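Beta-hexosaminidase (Neisseria gonorrhoeae, PDB 6JTJ) probably removes the terminal beta-1,4-linked N-acetylglucosamine from peptidoglycan fragments during cell-wall recycling, as a glycoside hydrolase of family 3, NagZ subfamily. Local coordinates at residues 61-64 / 68-71; 80-85 / 155-160; 148-153 / 162-167; 322-327 / 332-337. All coordinates share one frame; numbering follows the deposited sequence.

Contact 1: 61-64 / 68-71; sequences KQRL and AIGG
Ile69 carries the apolar part of this contact, reaching from the start of strand 69-74 to the helix that runs through 61-64. Its CB is directed at the helix, and its CG1 arm lies beside the backbone N (chi1 -65°) and runs on extended, which brings the CD1 methyl up to the helix backbone. CD1 meets Leu64 CD2 at 4.3 Å, an ordinary van der Waals approach between methyl groups, and it also lies 4.2 Å from Leu64 CA. CD1 also touches the aliphatic root of Arg63, with CG 3.9 Å away, where the two side chains cross obliquely.

A close approach of carbon to a carbonyl completes the packing: Arg63 O stands 3.3 Å from Ile69 CD1. No hydrogen bond joins the two segments.

The polar interactions lead elsewhere. The Arg63 chain leaves with CG anti to the backbone N (chi1 -179°) and bends at chi3, and its NH1 forms a salt bridge with Asp332; its methylene part lies on Ile69, while its charged end reaches helix 328-335.

The contact joins the helix and second strand of the beta-alpha-beta unit of strand 47-49, helix 58-64 and strand 69-74, the two strands pairing in parallel. Helix 328-335 packs alongside, its Val331 touching both Arg63 and Ile69, while Leu64 also touches Leu95 and Leu100.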
# COMPACT_ATOMS: atom_id res chain seq x y z
N LYS C 61 29.20 -8.54 8.44
CA LYS C 61 30.48 -7.98 7.98
C LYS C 61 31.05 -8.80 6.83
O LYS C 61 31.48 -8.24 5.82
CB LYS C 61 31.49 -7.91 9.12
CG LYS C 61 31.15 -6.85 10.15
CD LYS C 61 32.15 -6.81 11.28
CE LYS C 61 31.73 -5.78 12.32
NZ LYS C 61 32.66 -5.73 13.47
N GLN C 62 31.04 -10.11 6.98
CA GLN C 62 31.57 -10.98 5.94
C GLN C 62 30.71 -10.88 4.70
O GLN C 62 31.24 -10.79 3.59
CB GLN C 62 31.67 -12.43 6.42
CG GLN C 62 32.83 -12.65 7.37
CD GLN C 62 32.66 -13.88 8.24
OE1 GLN C 62 32.44 -13.81 9.47
NE2 GLN C 62 32.76 -15.02 7.59
N ARG C 63 29.40 -10.88 4.87
CA ARG C 63 28.49 -10.73 3.74
C ARG C 63 28.75 -9.43 2.98
O ARG C 63 28.84 -9.45 1.76
CB ARG C 63 27.03 -10.80 4.20
CG ARG C 63 26.04 -10.67 3.07
CD ARG C 63 24.72 -11.36 3.38
NE ARG C 63 24.35 -11.11 4.76
CZ ARG C 63 24.19 -12.03 5.70
NH1 ARG C 63 24.33 -13.33 5.46
NH2 ARG C 63 23.86 -11.62 6.91
N LEU C 64 28.93 -8.32 3.69
CA LEU C 64 29.07 -7.02 3.03
C LEU C 64 30.42 -6.84 2.35
O LEU C 64 30.62 -5.87 1.62
CB LEU C 64 28.82 -5.86 4.01
CG LEU C 64 27.48 -5.76 4.77
CD1 LEU C 64 27.15 -4.31 5.10
CD2 LEU C 64 26.31 -6.44 4.08
N ALA C 68 29.89 -8.90 -4.82
CA ALA C 68 28.56 -8.75 -5.39
C ALA C 68 27.79 -7.55 -4.80
O ALA C 68 26.91 -6.99 -5.44
CB ALA C 68 27.75 -10.02 -5.21
N ILE C 69 28.17 -7.14 -3.59
CA ILE C 69 27.46 -6.10 -2.89
C ILE C 69 28.08 -4.72 -3.14
O ILE C 69 29.31 -4.58 -3.14
CB ILE C 69 27.38 -6.45 -1.41
CG1 ILE C 69 26.53 -7.71 -1.28
CG2 ILE C 69 26.80 -5.29 -0.60
CD1 ILE C 69 26.28 -8.15 0.13
N GLY C 70 27.22 -3.74 -3.42
CA GLY C 70 27.64 -2.35 -3.63
C GLY C 70 27.01 -1.32 -2.71
O GLY C 70 27.48 -0.19 -2.64
N GLY C 71 25.94 -1.70 -2.01
CA GLY C 71 25.27 -0.78 -1.10
C GLY C 71 24.31 -1.46 -0.14
O GLY C 71 24.11 -2.66 -0.20

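Contact 2: 80-85 / 155-160; sequences QNIEQL and SACGID
The backbones come closest between Leu85, in the first turn of helix 82-94, and Cys157, in the turn that ends helix 136-155, with their CA atoms 6.3 Å apart. Cys157 fits its side chain against two residues one helical turn apart. Its CB lies against Leu85 CD2 at 3.5 Å, the tightest approach here, and against Leu85 CG a little farther off. The sulfur, set beside its own backbone N (chi1 -62°), meets Ile82 CG2 at 3.8 Å and also neighbours Ile82 CD1 and Leu85 CD2. All of this is apolar packing, and no hydrogen bond joins the two segments.

Both sides of the contact are shaped by helix-end motifs. Asn81 is the N-cap and forms a capping box with Gln84: Gln84 N donates to Asn81 OD1 over 2.9 Å in a nearly straight bond (172°), and Asn81 N donates back to Gln84 OE1, in the carbonyl plane, over a longer 3.3 Å. Gln84 OE1 has a second grip from Gln80 N at 2.7 Å, which comes from above the plane of the amide. Across the contact, Gly158 takes a positive phi (90°) in a Schellman motif, and a type I turn runs from Ser155 to Gly158, closed by Gly158 N to Ser155 O.

Beyond the pair, Thr89 OG1 hydrogen-bonds Cys157 O, adding a polar tie to helix 82-94. Ile82 also touches Phe118, and Leu85 touches Phe114 and Leu74 of strand 69-74.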
# COMPACT_ATOMS: atom_id res chain seq x y z
N GLN C 80 17.81 3.08 16.35
CA GLN C 80 17.59 3.22 17.78
C GLN C 80 17.60 4.71 18.11
O GLN C 80 16.66 5.26 18.66
CB GLN C 80 18.73 2.51 18.51
CG GLN C 80 18.33 1.76 19.75
CD GLN C 80 19.45 0.86 20.24
OE1 GLN C 80 20.63 1.11 20.00
NE2 GLN C 80 19.07 -0.19 20.96
N ASN C 81 18.68 5.37 17.73
CA ASN C 81 18.82 6.80 17.90
C ASN C 81 19.95 7.27 17.01
O ASN C 81 20.66 6.45 16.41
CB ASN C 81 19.11 7.13 19.37
CG ASN C 81 20.29 6.33 19.92
OD1 ASN C 81 21.42 6.45 19.44
ND2 ASN C 81 20.02 5.53 20.93
N ILE C 82 20.15 8.58 16.96
CA ILE C 82 21.12 9.17 16.05
C ILE C 82 22.56 8.68 16.27
O ILE C 82 23.29 8.44 15.32
CB ILE C 82 21.07 10.70 16.16
CG1 ILE C 82 19.66 11.18 15.72
CG2 ILE C 82 22.22 11.33 15.38
CD1 ILE C 82 19.61 12.25 14.65
N GLU C 83 22.97 8.54 17.53
CA GLU C 83 24.34 8.14 17.82
C GLU C 83 24.58 6.68 17.43
O GLU C 83 25.60 6.35 16.82
CB GLU C 83 24.70 8.43 19.29
CG GLU C 83 24.85 9.94 19.59
CD GLU C 83 25.77 10.67 18.61
OE1 GLU C 83 26.94 10.24 18.43
OE2 GLU C 83 25.34 11.69 18.01
N GLN C 84 23.62 5.81 17.72
CA GLN C 84 23.71 4.43 17.25
C GLN C 84 23.78 4.36 15.70
O GLN C 84 24.59 3.62 15.13
CB GLN C 84 22.56 3.59 17.82
CG GLN C 84 22.27 2.29 17.08
CD GLN C 84 21.35 2.48 15.89
OE1 GLN C 84 20.48 3.36 15.91
NE2 GLN C 84 21.55 1.69 14.84
N LEU C 85 22.95 5.17 15.03
CA LEU C 85 22.91 5.17 13.56
C LEU C 85 24.26 5.57 12.97
O LEU C 85 24.75 4.95 12.03
CB LEU C 85 21.80 6.11 13.04
CG LEU C 85 21.61 6.20 11.52
CD1 LEU C 85 21.29 4.84 10.93
CD2 LEU C 85 20.52 7.20 11.15
N SER C 155 22.25 13.16 6.15
CA SER C 155 23.66 13.28 5.82
C SER C 155 24.54 13.30 7.08
O SER C 155 25.62 12.72 7.10
CB SER C 155 23.91 14.54 4.99
OG SER C 155 23.24 14.47 3.75
N ALA C 156 24.03 13.92 8.14
CA ALA C 156 24.72 13.95 9.43
C ALA C 156 24.93 12.58 10.02
O ALA C 156 25.79 12.42 10.89
CB ALA C 156 23.95 14.80 10.42
N CYS C 157 24.12 11.61 9.60
CA CYS C 157 24.21 10.29 10.16
C CYS C 157 24.95 9.34 9.27
O CYS C 157 25.03 8.16 9.58
CB CYS C 157 22.81 9.78 10.45
SG CYS C 157 21.92 10.80 11.66
N GLY C 158 25.50 9.83 8.17
CA GLY C 158 26.30 8.99 7.26
C GLY C 158 25.52 8.32 6.15
O GLY C 158 26.02 7.38 5.54
N ILE C 159 24.30 8.79 5.89
CA ILE C 159 23.44 8.24 4.85
C ILE C 159 23.80 8.95 3.55
O ILE C 159 24.08 10.13 3.56
CB ILE C 159 21.96 8.52 5.15
CG1 ILE C 159 21.56 8.00 6.55
CG2 ILE C 159 21.07 7.94 4.07
CD1 ILE C 159 21.62 6.51 6.74
N ASP C 160 23.79 8.23 2.44
CA ASP C 160 24.12 8.87 1.15
C ASP C 160 22.91 9.49 0.45
O ASP C 160 23.01 10.57 -0.12
CB ASP C 160 24.79 7.88 0.22
CG ASP C 160 26.17 7.50 0.69
OD1 ASP C 160 27.07 8.36 0.64
OD2 ASP C 160 26.36 6.34 1.09

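Contact 3: 148-153 / 162-167; sequences RVLATE and SFTPVL
Arg148 O is gripped twice by Thr152, one turn further along the helix: Thr152 OG1 donates to it over 2.7 Å and Thr152 N over 2.9 Å, the two reaching the oxygen from opposite faces of its carbonyl plane. These bonds stay within the helix; the packing across to 162-167 is carried by Leu150. Its CG leaves anti to the backbone N (chi1 -176°), and the two methyls then part between two residues of the other segment. CD2 meets Ser162 CB at 3.8 Å, whereas CD1 makes a looser approach to Thr164 CG2 at 4.3 Å.

Ser162 turns both CB and OG to CD2 of Leu150, the buried OG being hydrogen-bonded to His106 O. Between the two contacted residues, Phe163 is the centre of an inverse gamma turn, and its O accepts a hydrogen bond from NZ of Lys210, a residue predicted to bind substrate. The Thr164 side chain lies about 8 Å from a bound N-acetylglucosamine.

Helix 136-155 thus packs against strand 161-162, which pairs in parallel with strand 101-108, and against the loop that follows it. Leu200 of helix 186-202 touches Leu150 and Ala151, and helix 369-382 packs on Val149 and Thr152.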
# COMPACT_ATOMS: atom_id res chain seq x y z
N ARG C 148 15.95 20.19 1.88
CA ARG C 148 17.14 20.54 2.64
C ARG C 148 17.18 19.89 4.01
O ARG C 148 18.19 19.32 4.43
CB ARG C 148 17.24 22.06 2.77
CG ARG C 148 18.56 22.52 3.37
CD ARG C 148 18.60 24.01 3.66
NE ARG C 148 19.84 24.33 4.41
CZ ARG C 148 20.06 25.44 5.11
NH1 ARG C 148 19.12 26.38 5.18
NH2 ARG C 148 21.22 25.60 5.76
N VAL C 149 16.08 19.99 4.75
CA VAL C 149 16.02 19.41 6.08
C VAL C 149 16.13 17.91 6.01
O VAL C 149 16.89 17.28 6.74
CB VAL C 149 14.72 19.82 6.78
CG1 VAL C 149 14.52 19.05 8.08
CG2 VAL C 149 14.75 21.32 7.07
N LEU C 150 15.33 17.32 5.12
CA LEU C 150 15.31 15.88 4.95
C LEU C 150 16.72 15.34 4.74
O LEU C 150 17.18 14.44 5.45
CB LEU C 150 14.41 15.56 3.75
CG LEU C 150 14.09 14.13 3.34
CD1 LEU C 150 12.90 14.19 2.40
CD2 LEU C 150 15.26 13.43 2.66
N ALA C 151 17.39 15.89 3.75
CA ALA C 151 18.70 15.40 3.34
C ALA C 151 19.78 15.70 4.39
O ALA C 151 20.56 14.82 4.73
CB ALA C 151 19.10 16.01 1.99
N THR C 152 19.79 16.92 4.92
CA THR C 152 20.85 17.32 5.84
C THR C 152 20.86 16.45 7.10
O THR C 152 21.91 16.00 7.52
CB THR C 152 20.75 18.81 6.23
OG1 THR C 152 20.75 19.63 5.05
CG2 THR C 152 21.93 19.20 7.11
N GLU C 153 19.70 16.19 7.67
CA GLU C 153 19.65 15.41 8.89
C GLU C 153 20.13 14.00 8.63
O GLU C 153 20.75 13.39 9.51
CB GLU C 153 18.23 15.42 9.48
CG GLU C 153 17.81 16.79 9.97
CD GLU C 153 16.43 16.83 10.62
OE1 GLU C 153 15.72 15.82 10.66
OE2 GLU C 153 16.04 17.91 11.09
N SER C 162 18.33 9.47 0.11
CA SER C 162 16.94 9.05 0.37
C SER C 162 16.24 8.71 -0.95
O SER C 162 16.44 9.39 -1.95
CB SER C 162 16.16 10.15 1.07
OG SER C 162 14.81 9.77 1.24
N PHE C 163 15.46 7.64 -0.94
CA PHE C 163 14.70 7.24 -2.12
C PHE C 163 13.45 8.14 -2.25
O PHE C 163 12.36 7.77 -1.87
CB PHE C 163 14.32 5.74 -2.06
CG PHE C 163 15.50 4.79 -2.20
CD1 PHE C 163 16.44 4.98 -3.20
CD2 PHE C 163 15.68 3.71 -1.35
CE1 PHE C 163 17.52 4.11 -3.36
CE2 PHE C 163 16.75 2.83 -1.51
CZ PHE C 163 17.67 3.03 -2.52
N THR C 164 13.67 9.32 -2.81
CA THR C 164 12.65 10.33 -2.96
C THR C 164 13.14 11.25 -4.08
O THR C 164 14.36 11.40 -4.28
CB THR C 164 12.42 11.04 -1.62
OG1 THR C 164 11.18 11.76 -1.63
CG2 THR C 164 13.58 11.98 -1.28
N PRO C 165 12.22 11.88 -4.83
CA PRO C 165 10.78 11.95 -4.64
C PRO C 165 9.92 11.00 -5.45
O PRO C 165 10.30 10.55 -6.54
CB PRO C 165 10.47 13.34 -5.12
CG PRO C 165 11.40 13.52 -6.29
CD PRO C 165 12.67 12.83 -5.86
N VAL C 166 8.72 10.78 -4.93
CA VAL C 166 7.62 10.21 -5.67
C VAL C 166 7.16 11.19 -6.76
O VAL C 166 6.85 12.34 -6.47
CB VAL C 166 6.44 9.90 -4.73
CG1 VAL C 166 5.20 9.49 -5.51
CG2 VAL C 166 6.85 8.78 -3.78
N LEU C 167 7.14 10.72 -8.00
CA LEU C 167 6.73 11.48 -9.17
C LEU C 167 5.42 10.98 -9.74
O LEU C 167 4.93 11.47 -10.75
CB LEU C 167 7.81 11.37 -10.24
CG LEU C 167 9.20 11.88 -9.86
CD1 LEU C 167 10.18 11.72 -11.02
CD2 LEU C 167 9.15 13.33 -9.44

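Contact 4: 322-327 / 332-337; sequences VLVCNR and DELRDG
Leu334 faces a valine of strand 321-323 and another just after it, and its CD2 methyl does the touching: Val324 CG2 lies 4.3 Å away and Val322 CG2 4.4 Å away. With CG anti to the backbone N (chi1 175°), CD2 is the methyl that meets both valines. All three residues are buried, with the valine CB atoms directed at the helix. Even this packed part is modest in size, for a single methyl spans the gap and the nearest CA atoms, those of Val324 and Leu334, are 9.5 Å apart.

The opposite character appears at the polar edge of the helix, where Asp332 and Arg335 are partly exposed. Arg335 grips one carboxylate oxygen side-on: NE donates to Asp332 OD1 over 2.7 Å, meeting it on the anti side, and NH2 reaches the same OD1 over 3.0 Å from above the carboxylate plane. OD1 lies in the guanidinium plane (1° out), so this salt bridge fixes how the flat group is turned. Arg335 NH1 has a second partner in Asp66. Exposed Asp336 and Gly337 follow.

Strand 321-323, leading into helix 328-335, is a beta-alpha step of the barrel-like fold; the Val322 side chain lies about 8 Å from that of Asp294, the predicted nucleophile. The strand runs parallel to strands 47-49 and 290-295. Helix 328-335 packs against it, and helix 307-317 places Ala311 on Leu334 and Phe315 on Val322.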
# COMPACT_ATOMS: atom_id res chain seq x y z
N VAL C 322 20.27 -4.56 -8.08
CA VAL C 322 19.13 -5.30 -7.58
C VAL C 322 19.03 -5.16 -6.07
O VAL C 322 20.02 -5.21 -5.37
CB VAL C 322 19.13 -6.80 -7.99
CG1 VAL C 322 19.02 -6.94 -9.50
CG2 VAL C 322 20.36 -7.53 -7.49
N LEU C 323 17.80 -4.99 -5.61
CA LEU C 323 17.51 -4.86 -4.20
C LEU C 323 17.05 -6.20 -3.66
O LEU C 323 16.16 -6.81 -4.24
CB LEU C 323 16.40 -3.85 -3.96
CG LEU C 323 16.82 -2.45 -3.58
CD1 LEU C 323 17.61 -1.83 -4.73
CD2 LEU C 323 15.61 -1.60 -3.21
N VAL C 324 17.64 -6.63 -2.55
CA VAL C 324 17.26 -7.88 -1.90
C VAL C 324 17.14 -7.60 -0.42
O VAL C 324 18.14 -7.56 0.27
CB VAL C 324 18.29 -8.99 -2.15
CG1 VAL C 324 17.77 -10.34 -1.65
CG2 VAL C 324 18.62 -9.10 -3.63
N CYS C 325 15.91 -7.37 0.03
CA CYS C 325 15.65 -6.90 1.37
C CYS C 325 15.03 -7.96 2.27
O CYS C 325 14.27 -8.80 1.83
CB CYS C 325 14.71 -5.70 1.31
SG CYS C 325 15.30 -4.40 0.19
N ASN C 326 15.36 -7.88 3.55
CA ASN C 326 14.81 -8.75 4.60
C ASN C 326 15.13 -10.24 4.43
O ASN C 326 14.46 -11.06 5.03
CB ASN C 326 13.27 -8.59 4.70
CG ASN C 326 12.83 -7.15 4.62
OD1 ASN C 326 13.28 -6.31 5.39
ND2 ASN C 326 11.94 -6.84 3.66
N ARG C 327 16.11 -10.58 3.60
CA ARG C 327 16.38 -11.97 3.27
C ARG C 327 17.86 -12.20 3.06
O ARG C 327 18.32 -12.46 1.94
CB ARG C 327 15.59 -12.39 2.02
CG ARG C 327 14.08 -12.43 2.21
CD ARG C 327 13.63 -13.47 3.24
NE ARG C 327 14.00 -14.82 2.82
CZ ARG C 327 13.29 -15.57 1.98
NH1 ARG C 327 12.14 -15.14 1.47
NH2 ARG C 327 13.74 -16.78 1.65
N ASP C 332 22.87 -14.47 0.45
CA ASP C 332 23.92 -15.49 0.52
C ASP C 332 23.86 -16.44 -0.64
O ASP C 332 24.89 -16.73 -1.27
CB ASP C 332 23.86 -16.25 1.83
CG ASP C 332 24.37 -15.43 2.98
OD1 ASP C 332 25.13 -14.46 2.72
OD2 ASP C 332 24.02 -15.73 4.14
N GLU C 333 22.65 -16.88 -0.96
CA GLU C 333 22.44 -17.73 -2.11
C GLU C 333 22.85 -17.03 -3.41
O GLU C 333 23.53 -17.61 -4.25
CB GLU C 333 20.97 -18.15 -2.17
CG GLU C 333 20.66 -19.19 -3.23
CD GLU C 333 19.19 -19.56 -3.28
OE1 GLU C 333 18.51 -19.49 -2.23
OE2 GLU C 333 18.72 -19.94 -4.37
N LEU C 334 22.42 -15.79 -3.58
CA LEU C 334 22.71 -15.06 -4.81
C LEU C 334 24.21 -14.84 -5.01
O LEU C 334 24.72 -15.03 -6.10
CB LEU C 334 21.98 -13.71 -4.81
CG LEU C 334 22.27 -12.76 -5.97
CD1 LEU C 334 21.87 -13.36 -7.31
CD2 LEU C 334 21.55 -11.44 -5.74
N ARG C 335 24.89 -14.42 -3.95
CA ARG C 335 26.30 -14.04 -4.07
C ARG C 335 27.25 -15.23 -4.28
O ARG C 335 28.33 -15.07 -4.83
CB ARG C 335 26.75 -13.22 -2.87
CG ARG C 335 26.88 -13.98 -1.57
CD ARG C 335 26.89 -13.00 -0.42
NE ARG C 335 26.99 -13.65 0.88
CZ ARG C 335 28.12 -13.97 1.49
NH1 ARG C 335 29.30 -13.71 0.93
NH2 ARG C 335 28.08 -14.55 2.68
N ASP C 336 26.83 -16.42 -3.86
CA ASP C 336 27.65 -17.62 -3.99
C ASP C 336 27.82 -18.03 -5.44
O ASP C 336 26.87 -18.49 -6.08
CB ASP C 336 27.03 -18.76 -3.19
CG ASP C 336 27.84 -20.03 -3.28
OD1 ASP C 336 29.04 -19.98 -2.92
OD2 ASP C 336 27.30 -21.05 -3.72
N GLY C 337 29.03 -17.88 -5.96
CA GLY C 337 29.32 -18.18 -7.36
C GLY C 337 28.75 -17.17 -8.32
O GLY C 337 28.54 -17.46 -9.50

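In the fold
Along the chain contact 1 comes first and contact 4 last, while contacts 2 and 3 interlock between them, their segments alternating. Contacts 1 and 4 are near neighbours, with centres about 10 Å apart, and they touch directly, through side chains of helices 58-64 and 328-335; both reach the same sheet, where strand 47-49 lies between strands 69-74 and 321-323. Contacts 2 and 3, with centres about 15 Å apart, share the chain around helix 136-155 and strand 161-162. Contacts 3 and 4 are about 27 Å apart between centres. Contacts 1 and 4 pack helices on the sheet itself and contacts 2 and 3 pack them mainly on the connections beside it, consistent with the barrel-like catalytic domain of family 3 glycosidases.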